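Local coordinates for protein beta-n-acetylhexosaminidase (Streptococcus pneumoniae, PDB 4AZI) that probably removes terminal beta-linked N-acetylhexosamine residues from glycans, acting as a family 20 exo-glycosidase catalytic module of the pneumococcal enzyme StrH, at residues Ser35-Ser40 with Leu397-Gln402; Ala123-Met128 with Lys134-His139; Thr146-Asp149 with Ala155-Phe158; Gln285-Glu288 with Tyr292-Lys295; Thr304-Leu309 with Asp351-Tyr356. The protein carries 2 engineered substitutions. All blocks are in the same frame, centred on the assembly; numbering follows the deposited sequence.

Interaction 1: residues Ser35-Ser40 with Leu397-Gln402; sequences SELGYS and LNRNKQ
The guanidinium of Arg399 has the CD2 methyl of Leu37 over one face, 3.5 Å from NH1, while two waters lie in its plane at the edge. Leu37 O approaches the aliphatic part of the same side chain, 3.7 Å from Arg399 CD. Extended from CG to NE, with CG anti to the backbone N (chi1 -160°), Arg399 reaches alongside Leu37, the two side chains pointing the same way.

At the edge, NH1 donates to both waters. One bridges to the backbone carbonyl of Glu36, lying 2.7 Å from Glu36 O and 2.9 Å from Arg399 NH1. The other serves the Glu36 carboxylate, giving its hydrogen to OE2 at 2.9 Å. Glu36 OE2 and Arg399 NH1 themselves remain 5.4 Å apart, so these opposite charges meet through solvent rather than as an ion pair. The direct salt bridge of Arg399 is instead made by NH2 to Asp351, on helix 339-352.

Helix 24-37 ends here, Gly38 leaving it with positive phi, and the partner segment leads into helix 402-414, so the contact joins the TIM-barrel module to the helical C-terminal part of the chain. It is a worked case of an arginine used amphipathically: a methyl packs on its flat face while NH1 gives its N-H groups to two in-plane waters and NH2 pairs with the Asp351 carboxylate, which probably eases its partial burial.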
# COMPACT_ATOMS: atom_id res chain seq x y z
N SER A 35 2.59 -1.61 15.42
CA SER A 35 1.77 -2.09 16.53
C SER A 35 1.97 -1.28 17.81
O SER A 35 1.01 -1.02 18.55
CB SER A 35 2.03 -3.56 16.81
OG SER A 35 1.23 -3.99 17.90
N GLU A 36 3.21 -0.88 18.09
CA GLU A 36 3.49 -0.14 19.31
C GLU A 36 2.98 1.30 19.21
O GLU A 36 2.53 1.88 20.21
CB GLU A 36 4.99 -0.15 19.64
CG GLU A 36 5.74 1.10 19.22
CD GLU A 36 7.07 1.27 19.94
OE1 GLU A 36 7.92 0.36 19.82
OE2 GLU A 36 7.26 2.31 20.60
N LEU A 37 3.06 1.86 18.01
CA LEU A 37 2.72 3.26 17.78
C LEU A 37 1.22 3.44 17.54
O LEU A 37 0.72 4.57 17.54
CB LEU A 37 3.55 3.83 16.62
CG LEU A 37 5.07 3.97 16.85
CD1 LEU A 37 5.80 4.31 15.55
CD2 LEU A 37 5.39 4.99 17.93
N GLY A 38 0.51 2.33 17.35
CA GLY A 38 -0.95 2.35 17.23
C GLY A 38 -1.53 2.47 15.84
O GLY A 38 -2.71 2.84 15.67
N TYR A 39 -0.72 2.14 14.83
CA TYR A 39 -1.19 1.98 13.45
C TYR A 39 -2.13 0.78 13.35
O TYR A 39 -2.19 -0.03 14.27
CB TYR A 39 0.01 1.76 12.51
CG TYR A 39 0.83 3.00 12.28
CD1 TYR A 39 1.79 3.42 13.22
CD2 TYR A 39 0.65 3.76 11.13
CE1 TYR A 39 2.53 4.57 13.01
CE2 TYR A 39 1.39 4.91 10.91
CZ TYR A 39 2.34 5.31 11.85
OH TYR A 39 3.06 6.46 11.63
N SER A 40 -2.86 0.68 12.24
CA SER A 40 -3.76 -0.44 12.04
C SER A 40 -3.33 -1.37 10.90
O SER A 40 -3.75 -2.53 10.86
CB SER A 40 -5.20 0.04 11.81
OG SER A 40 -5.27 0.88 10.67
N LEU A 397 -8.16 2.06 24.30
CA LEU A 397 -7.38 3.25 24.64
C LEU A 397 -6.53 3.77 23.48
O LEU A 397 -5.93 2.98 22.74
CB LEU A 397 -6.52 3.01 25.90
CG LEU A 397 -7.30 2.73 27.20
CD1 LEU A 397 -6.39 2.18 28.29
CD2 LEU A 397 -8.04 3.97 27.69
N ASN A 398 -6.51 5.09 23.32
CA ASN A 398 -5.70 5.72 22.28
C ASN A 398 -4.32 6.09 22.83
O ASN A 398 -4.05 5.88 24.01
CB ASN A 398 -6.42 6.92 21.62
CG ASN A 398 -6.65 8.09 22.57
OD1 ASN A 398 -5.84 8.38 23.45
ND2 ASN A 398 -7.76 8.79 22.37
N ARG A 399 -3.47 6.64 21.97
CA ARG A 399 -2.08 6.98 22.32
C ARG A 399 -1.94 8.04 23.45
O ARG A 399 -0.89 8.15 24.08
CB ARG A 399 -1.31 7.37 21.05
CG ARG A 399 0.20 7.29 21.17
CD ARG A 399 0.91 7.41 19.83
NE ARG A 399 2.32 7.76 20.01
CZ ARG A 399 3.28 6.89 20.33
NH1 ARG A 399 3.01 5.60 20.49
NH2 ARG A 399 4.53 7.32 20.49
N ASN A 400 -3.00 8.79 23.72
CA ASN A 400 -3.00 9.72 24.86
C ASN A 400 -2.97 9.03 26.22
O ASN A 400 -2.62 9.65 27.22
CB ASN A 400 -4.21 10.65 24.80
CG ASN A 400 -4.08 11.70 23.73
OD1 ASN A 400 -3.12 12.47 23.73
ND2 ASN A 400 -5.04 11.76 22.81
N LYS A 401 -3.33 7.74 26.24
CA LYS A 401 -3.62 7.04 27.49
C LYS A 401 -2.72 5.83 27.78
O LYS A 401 -3.18 4.81 28.30
CB LYS A 401 -5.09 6.62 27.52
CG LYS A 401 -6.08 7.78 27.49
CD LYS A 401 -6.02 8.60 28.77
CE LYS A 401 -6.73 9.94 28.60
NZ LYS A 401 -8.21 9.79 28.52
N GLN A 402 -1.43 5.96 27.47
CA GLN A 402 -0.48 4.88 27.73
C GLN A 402 -0.31 4.62 29.23
O GLN A 402 -0.38 3.48 29.68
CB GLN A 402 0.88 5.15 27.08
CG GLN A 402 1.78 3.92 27.01
CD GLN A 402 1.13 2.74 26.31
OE1 GLN A 402 0.52 2.89 25.25
NE2 GLN A 402 1.25 1.56 26.90
O HOH W 1 0.76 3.83 20.96
O HOH W 2 5.30 4.14 21.73

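Interaction 2: residues Ala123-Met128 with Lys134-His139; sequences AMLVAM and KNPQAH
Leu125, on helix 122-130, and Pro136, just before strand 137-139, are where the two backbones come nearest, their CA atoms 6.0 Å apart. No hydrogen bond spans the gap, and the contact is van der Waals packing, mostly of apolar groups.

Pro136 is the centre of it, its CB directed toward the helix. CG rests 3.5 Å from Leu125 O, so the proline sits against a helix carbonyl as well as side chains. Its CB meets two methyls: Met128 CE at 3.6 Å and, more loosely, Leu125 CD2 at 4.1 Å. Met128 brings its methyl there by a bend at the last torsion (chi3 -78°), and its side chain runs past Pro136 in the opposite direction. The other branch of Leu125 lies obliquely across Gln137, with CD1 4.1 Å from Gln137 CG. That glutamine touches with its aliphatic part; its NE2 is hydrogen-bonded to Glu129.

Met128 and Pro136 both also touch Ala155 of helix 153-170, Leu125 reaches Met148 of strand 147-148, and Ala127 packs against helix 69-83. Helix 122-130 is thus wedged among two other helices and a short strand in the excursion that follows barrel strand 110-117.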
# COMPACT_ATOMS: atom_id res chain seq x y z
N ALA A 123 9.29 -5.08 -14.35
CA ALA A 123 9.65 -6.49 -14.19
C ALA A 123 8.74 -7.39 -15.01
O ALA A 123 9.22 -8.32 -15.65
CB ALA A 123 9.64 -6.88 -12.73
N MET A 124 7.44 -7.10 -14.99
CA MET A 124 6.45 -7.89 -15.72
C MET A 124 6.64 -7.78 -17.23
O MET A 124 6.44 -8.74 -17.96
CB MET A 124 5.02 -7.49 -15.34
CG MET A 124 4.66 -7.75 -13.88
SD MET A 124 2.91 -7.41 -13.67
CE MET A 124 2.81 -6.88 -11.97
N LEU A 125 7.05 -6.60 -17.69
CA LEU A 125 7.30 -6.35 -19.12
C LEU A 125 8.42 -7.22 -19.69
O LEU A 125 8.26 -7.84 -20.73
CB LEU A 125 7.58 -4.86 -19.38
CG LEU A 125 6.49 -3.84 -19.05
CD1 LEU A 125 7.06 -2.43 -19.12
CD2 LEU A 125 5.26 -3.96 -19.94
N VAL A 126 9.55 -7.26 -18.99
CA VAL A 126 10.68 -8.10 -19.38
C VAL A 126 10.35 -9.58 -19.19
O VAL A 126 10.73 -10.42 -20.02
CB VAL A 126 11.95 -7.72 -18.57
CG1 VAL A 126 13.10 -8.67 -18.85
CG2 VAL A 126 12.36 -6.27 -18.86
N ALA A 127 9.64 -9.89 -18.11
CA ALA A 127 9.19 -11.26 -17.86
C ALA A 127 8.34 -11.76 -19.03
O ALA A 127 8.54 -12.88 -19.51
CB ALA A 127 8.41 -11.34 -16.55
N MET A 128 7.43 -10.92 -19.50
CA MET A 128 6.57 -11.30 -20.62
C MET A 128 7.38 -11.55 -21.90
O MET A 128 7.09 -12.51 -22.63
CB MET A 128 5.47 -10.25 -20.85
CG MET A 128 4.33 -10.30 -19.83
SD MET A 128 2.88 -9.34 -20.33
CE MET A 128 3.45 -7.69 -19.93
N LYS A 134 5.95 -10.62 -27.24
CA LYS A 134 6.73 -9.53 -27.84
C LYS A 134 6.01 -8.20 -27.71
O LYS A 134 4.78 -8.14 -27.79
CB LYS A 134 7.01 -9.79 -29.33
CG LYS A 134 7.80 -11.05 -29.64
CD LYS A 134 7.92 -11.23 -31.15
CE LYS A 134 8.64 -12.52 -31.50
NZ LYS A 134 10.09 -12.48 -31.15
N ASN A 135 6.80 -7.13 -27.57
CA ASN A 135 6.28 -5.76 -27.53
C ASN A 135 5.15 -5.53 -26.51
O ASN A 135 4.08 -5.01 -26.87
CB ASN A 135 5.80 -5.33 -28.93
CG ASN A 135 6.89 -5.46 -29.97
OD1 ASN A 135 6.73 -6.13 -30.98
ND2 ASN A 135 8.03 -4.82 -29.71
N PRO A 136 5.36 -5.91 -25.24
CA PRO A 136 4.28 -5.61 -24.30
C PRO A 136 4.26 -4.13 -23.89
O PRO A 136 3.34 -3.71 -23.20
CB PRO A 136 4.62 -6.49 -23.10
CG PRO A 136 6.11 -6.57 -23.12
CD PRO A 136 6.49 -6.58 -24.58
N GLN A 137 5.27 -3.37 -24.31
CA GLN A 137 5.47 -2.01 -23.84
C GLN A 137 4.62 -0.99 -24.58
O GLN A 137 4.47 -1.05 -25.80
CB GLN A 137 6.93 -1.59 -23.93
CG GLN A 137 7.90 -2.47 -23.14
CD GLN A 137 8.49 -3.59 -23.98
OE1 GLN A 137 8.03 -3.86 -25.09
NE2 GLN A 137 9.51 -4.25 -23.45
N ALA A 138 4.08 -0.04 -23.82
CA ALA A 138 3.51 1.17 -24.39
C ALA A 138 4.64 1.90 -25.11
O ALA A 138 5.81 1.83 -24.71
CB ALA A 138 2.91 2.05 -23.31
N HIS A 139 4.27 2.60 -26.18
CA HIS A 139 5.22 3.24 -27.07
C HIS A 139 4.67 4.59 -27.46
O HIS A 139 3.70 4.69 -28.21
CB HIS A 139 5.43 2.32 -28.28
CG HIS A 139 6.34 2.87 -29.35
ND1 HIS A 139 6.50 2.24 -30.54
CD2 HIS A 139 7.14 4.01 -29.40
CE1 HIS A 139 7.36 2.94 -31.30
NE2 HIS A 139 7.75 4.02 -30.60

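Interaction 3: residues Thr146-Asp149 with Ala155-Phe158; sequences TTMD and AMNF
Met148, Met156 and Ala155 carry this contact, which joins strand 147-148 to helix 153-170 within the long beta-alpha connection between TIM-barrel strands 110-117 and 176-180. The helix belongs to the outer layer of the barrel, and the short strand is part of the elaboration that precedes it.

Met148 has the most surface buried. Its CG stands anti to the backbone N (chi1 167°), and the chain runs straight out toward the helix until the last torsion turns the methyl. The sulfur settles over the helix backbone as well as its side chains: Met148 SD is 3.7 Å from Ala155 C and equally near Met156 N, with the Ala155 CB methyl a little farther away, at 4.0 Å.

Met156 approaches from a different direction, bent at both chi2 and chi3 so that it lies slantwise against Met148. Its CG also reaches the backbone just after the strand, 4.0 Å from Asp149 O. Tyr209 of helix 203-219 touches both methionines, extending the apolar cluster to the next barrel helix. Between the methionines the contact is methyl to sulfur, Met148 CE lying 3.8 Å from Met156 SD.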
# COMPACT_ATOMS: atom_id res chain seq x y z
N THR A 146 8.37 1.05 -18.34
CA THR A 146 7.56 0.90 -17.13
C THR A 146 6.14 0.42 -17.38
O THR A 146 5.52 -0.16 -16.49
CB THR A 146 7.45 2.22 -16.33
OG1 THR A 146 6.70 3.19 -17.08
CG2 THR A 146 8.83 2.78 -16.00
N THR A 147 5.64 0.67 -18.58
CA THR A 147 4.21 0.65 -18.84
C THR A 147 3.78 -0.27 -19.98
O THR A 147 4.47 -0.38 -21.00
CB THR A 147 3.71 2.08 -19.10
OG1 THR A 147 3.87 2.85 -17.90
CG2 THR A 147 2.27 2.10 -19.53
N MET A 148 2.63 -0.92 -19.80
CA MET A 148 2.08 -1.84 -20.78
C MET A 148 1.21 -1.15 -21.84
O MET A 148 0.47 -0.21 -21.53
CB MET A 148 1.28 -2.94 -20.07
CG MET A 148 0.39 -3.79 -20.97
SD MET A 148 -0.33 -5.21 -20.14
CE MET A 148 -1.18 -4.45 -18.75
N ASP A 149 1.32 -1.64 -23.07
CA ASP A 149 0.50 -1.21 -24.21
C ASP A 149 -0.92 -1.76 -24.06
O ASP A 149 -1.14 -2.97 -24.09
CB ASP A 149 1.14 -1.71 -25.52
CG ASP A 149 0.26 -1.47 -26.75
OD1 ASP A 149 -0.73 -0.72 -26.68
OD2 ASP A 149 0.58 -2.06 -27.81
N ALA A 155 -0.42 -9.33 -24.02
CA ALA A 155 0.19 -8.83 -22.80
C ALA A 155 -0.85 -8.58 -21.70
O ALA A 155 -0.64 -8.97 -20.54
CB ALA A 155 0.99 -7.56 -23.09
N MET A 156 -1.95 -7.94 -22.08
CA MET A 156 -3.09 -7.66 -21.20
C MET A 156 -3.73 -8.94 -20.65
O MET A 156 -4.05 -9.02 -19.47
CB MET A 156 -4.16 -6.85 -21.96
CG MET A 156 -3.70 -5.48 -22.43
SD MET A 156 -4.05 -4.19 -21.22
CE MET A 156 -5.72 -3.75 -21.70
N ASN A 157 -3.92 -9.93 -21.52
CA ASN A 157 -4.47 -11.21 -21.07
C ASN A 157 -3.54 -11.87 -20.07
O ASN A 157 -3.99 -12.40 -19.06
CB ASN A 157 -4.79 -12.14 -22.25
CG ASN A 157 -6.06 -11.72 -22.99
OD1 ASN A 157 -6.90 -11.02 -22.44
ND2 ASN A 157 -6.20 -12.17 -24.23
N PHE A 158 -2.24 -11.78 -20.34
CA PHE A 158 -1.27 -12.35 -19.41
C PHE A 158 -1.25 -11.66 -18.05
O PHE A 158 -1.35 -12.33 -17.01
CB PHE A 158 0.14 -12.33 -19.99
CG PHE A 158 1.13 -13.05 -19.14
CD1 PHE A 158 1.29 -14.42 -19.27
CD2 PHE A 158 1.86 -12.37 -18.18
CE1 PHE A 158 2.18 -15.10 -18.46
CE2 PHE A 158 2.76 -13.04 -17.37
CZ PHE A 158 2.92 -14.41 -17.51

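Interaction 4: residues Gln285-Glu288 with Tyr292-Lys295; sequences QKPE and YFLK. Engineered in segment 292-295: Tyr292 (natural residue Gly). With OAN (O-(2-acetamido-2-deoxy D-glucopyranosylidene) amino-N-phenylcarbamate), chain C.
Phe293 and Pro287 make the aromatic part of this contact, a CH-pi interaction in which Pro287 CA sits 3.9 Å from the ring centroid, 15° off the normal. Proline and phenylalanine meet at about a right angle, and apolar packing continues along the ring, with Pro287 CG 3.9 Å from Phe293 CD2. The Phe293 CG takes the sterically crowded position between the backbone N and carbonyl carbon (chi1 57°), which turns the ring over the proline.

Backbone carbonyls come second. Gln285 O lies 3.3 Å from Phe293 CB and 3.5 Å from Phe293 CA, the latter a weakly directed CA-H...O approach. In return, Gln285 CB comes within 3.7 Å of Tyr292 O. The amide of Gln285 is held from beyond the segments, by Arg332 and the carbonyl of Trp291.

The third kind involves the ligand. Tyr292, an engineered residue where the natural sequence has glycine, donates from OH to the carbamate oxygen OAR of the bound inhibitor at 2.7 Å, that oxygen lying in the plane of the ring at its edge. The loop after barrel strand 271-282 thus borders the pocket at the C-terminal end of the strands, where TIM-barrel active sites lie.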
# COMPACT_ATOMS: atom_id res chain seq x y z
N GLN A 285 16.92 10.40 0.51
CA GLN A 285 16.61 11.68 -0.13
C GLN A 285 16.90 12.86 0.79
O GLN A 285 16.46 12.89 1.95
CB GLN A 285 15.15 11.71 -0.62
CG GLN A 285 14.81 12.84 -1.59
CD GLN A 285 15.00 12.45 -3.04
OE1 GLN A 285 15.80 11.57 -3.36
NE2 GLN A 285 14.26 13.10 -3.93
N LYS A 286 17.64 13.82 0.26
CA LYS A 286 18.04 15.03 0.96
C LYS A 286 17.51 16.23 0.18
O LYS A 286 17.11 16.08 -0.97
CB LYS A 286 19.56 15.08 1.08
CG LYS A 286 20.16 14.09 2.07
CD LYS A 286 21.63 13.83 1.75
CE LYS A 286 21.78 12.75 0.68
NZ LYS A 286 22.86 13.04 -0.30
N PRO A 287 17.50 17.43 0.80
CA PRO A 287 16.97 18.63 0.13
C PRO A 287 17.43 18.81 -1.33
O PRO A 287 16.61 19.12 -2.19
CB PRO A 287 17.50 19.77 1.00
CG PRO A 287 17.60 19.18 2.36
CD PRO A 287 17.95 17.73 2.17
N GLU A 288 18.72 18.59 -1.58
CA GLU A 288 19.34 18.78 -2.90
C GLU A 288 18.83 17.79 -3.95
O GLU A 288 19.00 18.01 -5.15
CB GLU A 288 20.87 18.68 -2.82
CG GLU A 288 21.52 19.27 -1.57
CD GLU A 288 21.65 18.26 -0.43
OE1 GLU A 288 22.33 17.23 -0.62
OE2 GLU A 288 21.09 18.51 0.65
N TYR A 292 10.32 15.21 -1.14
CA TYR A 292 10.17 13.99 -0.33
C TYR A 292 11.42 13.60 0.45
O TYR A 292 11.74 12.42 0.59
CB TYR A 292 9.65 12.83 -1.20
CG TYR A 292 8.49 13.20 -2.11
CD1 TYR A 292 7.41 13.95 -1.64
CD2 TYR A 292 8.46 12.76 -3.44
CE1 TYR A 292 6.34 14.26 -2.47
CE2 TYR A 292 7.39 13.08 -4.27
CZ TYR A 292 6.33 13.83 -3.78
OH TYR A 292 5.28 14.14 -4.61
N PHE A 293 12.14 14.61 0.94
CA PHE A 293 13.29 14.36 1.83
C PHE A 293 12.80 14.26 3.28
O PHE A 293 11.68 14.68 3.58
CB PHE A 293 14.40 15.41 1.63
CG PHE A 293 13.96 16.84 1.84
CD1 PHE A 293 13.35 17.56 0.81
CD2 PHE A 293 14.19 17.49 3.06
CE1 PHE A 293 12.96 18.88 1.00
CE2 PHE A 293 13.79 18.80 3.25
CZ PHE A 293 13.18 19.50 2.22
N LEU A 294 13.63 13.71 4.16
CA LEU A 294 13.20 13.32 5.51
C LEU A 294 12.71 14.46 6.40
O LEU A 294 11.62 14.38 6.97
CB LEU A 294 14.30 12.53 6.22
CG LEU A 294 13.89 11.88 7.55
CD1 LEU A 294 12.69 10.95 7.37
CD2 LEU A 294 15.08 11.15 8.16
N LYS A 295 13.51 15.52 6.50
CA LYS A 295 13.20 16.64 7.40
C LYS A 295 11.81 17.24 7.16
O LYS A 295 11.06 17.50 8.10
CB LYS A 295 14.30 17.69 7.25
CG LYS A 295 14.36 18.73 8.36
CD LYS A 295 15.75 19.37 8.42
CE LYS A 295 16.32 19.75 7.05
NZ LYS A 295 15.45 20.67 6.26
CAH OAN C . 1.40 7.13 -6.32
CAG OAN C . 2.84 7.65 -6.17
OAN OAN C . 3.17 8.25 -5.16
NAI OAN C . 3.65 7.41 -7.20
CAB OAN C . 5.07 7.80 -7.27
CAC OAN C . 5.92 6.75 -6.55
OAJ OAN C . 6.18 5.65 -7.43
CAD OAN C . 7.24 7.35 -6.08
OAK OAN C . 7.98 6.31 -5.45
CAE OAN C . 6.97 8.47 -5.07
CAF OAN C . 8.21 9.19 -4.55
OAM OAN C . 8.86 9.90 -5.62
OAL OAN C . 6.05 9.48 -5.58
CAA OAN C . 5.31 9.21 -6.70
NAY OAN C . 4.78 10.25 -7.31
OAQ OAN C . 5.04 11.47 -6.76
CAP OAN C . 5.09 12.50 -7.66
OAR OAN C . 5.25 13.65 -7.26
NAO OAN C . 4.96 12.17 -8.96
CAS OAN C . 4.94 13.04 -9.98
CAT OAN C . 3.89 12.95 -10.89
CAU OAN C . 3.82 13.82 -11.98
CAV OAN C . 4.80 14.79 -12.16
CAW OAN C . 5.86 14.89 -11.25
CAX OAN C . 5.94 14.01 -10.16

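Interaction 5: residues Thr304-Leu309 with Asp351-Tyr356; sequences TPFNQL and DHNKDY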
# COMPACT_ATOMS: atom_id res chain seq x y z
N THR A 304 0.51 19.14 8.25
CA THR A 304 -0.66 18.74 7.47
C THR A 304 -1.62 17.97 8.38
O THR A 304 -1.20 17.01 9.01
CB THR A 304 -0.26 17.83 6.30
OG1 THR A 304 0.75 18.48 5.52
CG2 THR A 304 -1.47 17.51 5.41
N PRO A 305 -2.90 18.39 8.45
CA PRO A 305 -3.83 17.64 9.31
C PRO A 305 -4.08 16.20 8.83
O PRO A 305 -3.99 15.91 7.63
CB PRO A 305 -5.11 18.48 9.27
CG PRO A 305 -4.63 19.87 8.97
CD PRO A 305 -3.49 19.67 8.02
N PHE A 306 -4.38 15.32 9.79
CA PHE A 306 -4.57 13.89 9.54
C PHE A 306 -5.64 13.66 8.48
O PHE A 306 -5.51 12.78 7.64
CB PHE A 306 -4.98 13.20 10.86
CG PHE A 306 -5.24 11.72 10.74
CD1 PHE A 306 -4.21 10.80 10.89
CD2 PHE A 306 -6.54 11.23 10.51
CE1 PHE A 306 -4.45 9.43 10.80
CE2 PHE A 306 -6.78 9.87 10.42
CZ PHE A 306 -5.74 8.97 10.57
N ASN A 307 -6.70 14.46 8.55
CA ASN A 307 -7.81 14.34 7.62
C ASN A 307 -7.66 15.18 6.34
O ASN A 307 -8.55 15.15 5.48
CB ASN A 307 -9.14 14.68 8.32
CG ASN A 307 -9.61 13.58 9.26
OD1 ASN A 307 -9.36 12.40 9.04
ND2 ASN A 307 -10.31 13.97 10.33
N GLN A 308 -6.55 15.90 6.19
CA GLN A 308 -6.44 16.81 5.04
C GLN A 308 -6.04 16.12 3.75
O GLN A 308 -4.94 15.60 3.63
CB GLN A 308 -5.51 17.98 5.35
CG GLN A 308 -5.35 18.94 4.20
CD GLN A 308 -4.74 20.25 4.63
OE1 GLN A 308 -5.34 21.00 5.41
NE2 GLN A 308 -3.55 20.55 4.11
N LEU A 309 -6.94 16.10 2.76
CA LEU A 309 -6.60 15.54 1.46
C LEU A 309 -5.74 16.54 0.69
O LEU A 309 -5.89 17.75 0.86
CB LEU A 309 -7.86 15.17 0.67
CG LEU A 309 -8.62 13.96 1.22
CD1 LEU A 309 -10.09 14.02 0.86
CD2 LEU A 309 -8.02 12.65 0.74
N ASP A 351 2.57 10.57 17.11
CA ASP A 351 2.63 11.56 18.20
C ASP A 351 1.81 12.82 17.94
O ASP A 351 1.24 13.40 18.87
CB ASP A 351 4.08 11.93 18.54
CG ASP A 351 4.75 10.89 19.42
OD1 ASP A 351 4.04 10.01 19.96
OD2 ASP A 351 5.98 10.93 19.56
N HIS A 352 1.76 13.25 16.69
CA HIS A 352 0.96 14.42 16.31
C HIS A 352 -0.51 14.13 16.25
O HIS A 352 -1.32 15.05 16.19
CB HIS A 352 1.45 14.99 14.98
CG HIS A 352 2.71 15.82 15.10
ND1 HIS A 352 2.79 16.91 15.89
CD2 HIS A 352 3.94 15.70 14.47
CE1 HIS A 352 4.02 17.44 15.78
NE2 HIS A 352 4.72 16.70 14.91
N ASN A 353 -0.88 12.85 16.26
CA ASN A 353 -2.28 12.43 16.09
C ASN A 353 -2.72 11.38 17.11
O ASN A 353 -3.28 10.35 16.74
CB ASN A 353 -2.49 11.89 14.68
CG ASN A 353 -2.41 12.97 13.62
OD1 ASN A 353 -3.30 13.80 13.51
ND2 ASN A 353 -1.35 12.93 12.82
N LYS A 354 -2.47 11.66 18.39
CA LYS A 354 -2.68 10.68 19.47
C LYS A 354 -4.13 10.20 19.63
O LYS A 354 -4.35 9.09 20.11
CB LYS A 354 -2.14 11.20 20.80
CG LYS A 354 -0.62 11.23 20.88
CD LYS A 354 -0.18 11.69 22.26
CE LYS A 354 1.33 11.76 22.37
NZ LYS A 354 1.87 13.00 21.74
N ASP A 355 -5.09 11.03 19.24
CA ASP A 355 -6.51 10.67 19.23
C ASP A 355 -6.86 9.57 18.23
O ASP A 355 -7.82 8.82 18.43
CB ASP A 355 -7.38 11.90 18.95
CG ASP A 355 -6.73 12.89 17.98
OD1 ASP A 355 -5.48 12.99 17.95
OD2 ASP A 355 -7.47 13.57 17.24
N TYR A 356 -6.08 9.47 17.16
CA TYR A 356 -6.34 8.49 16.10
C TYR A 356 -5.61 7.17 16.29
O TYR A 356 -6.09 6.13 15.87
CB TYR A 356 -6.01 9.09 14.73
CG TYR A 356 -7.01 10.13 14.29
CD1 TYR A 356 -8.20 9.77 13.66
CD2 TYR A 356 -6.78 11.49 14.52
CE1 TYR A 356 -9.12 10.72 13.26
CE2 TYR A 356 -7.69 12.45 14.12
CZ TYR A 356 -8.85 12.06 13.50
OH TYR A 356 -9.75 13.01 13.12
O HOH W 3 -0.93 15.18 11.09
O HOH W 4 -4.12 16.21 12.75
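Phe306 and Tyr356 stack face to face, their ring centroids 4.1 Å apart and their planes at 18°. The closest pair is Phe306 CE2 with Tyr356 CD1 at 3.5 Å. The CB of Tyr356 adds a CH-pi contact over the same Phe306 ring. Phe306 is directed into the partner by a CG anti to its own backbone nitrogen (chi1 179°).

Beside the stack, the amide of Asn353 is applied to the root of Phe306, with Asn353 OD1 3.2 Å from Phe306 CB and the amide and ring planes 58° apart. Asn307 crosses the end of the tyrosine nearly at right angles, its ND2 3.0 Å from Tyr356 OH; its OD1 is hydrogen-bonded to Lys9.

Two waters then tie the backbone of 304-309 to the Asn353 amide. One donates to Thr304 O and accepts from Asn353 ND2 at 2.9 Å; the other donates to Asn353 OD1 at 2.7 Å and accepts from Phe306 N. Both ends of the amide are thereby engaged, and ND2 is also hydrogen-bonded to the carbonyl of Phe349 in helix 339-352, which probably fixes its rotation.

Farther out, a type I beta turn from Pro305 to Gln308 sets Phe306 and Asn307 at its corner positions. The contact joins an alpha-beta loop, between helix 294-303 and strand 321-329, to the end of the last barrel helix, on the N-terminal side of a TIM barrel's strands.

How the interactions relate
Interaction 1 opens first along the chain, at the end of helix 24-37, and closes last, ahead of helix 402-414, so the other four fall within its span. Interactions 2 and 3 follow in series as short closures, their centres 6 Å apart; they touch through probable backbone hydrogen bonds, Pro136 with Asp149 and Ala138 with Thr147. Interaction 4 closes the loop after barrel strand 271-282, and interaction 5 brings the next loop to the end of helix 339-352. None of the contacts cross. Interactions 1 and 5 touch through the Arg399-Asp351 salt bridge and Lys354 packing on Asn400, whereas interactions 2 and 3 lie on the opposite side of the chain's centre.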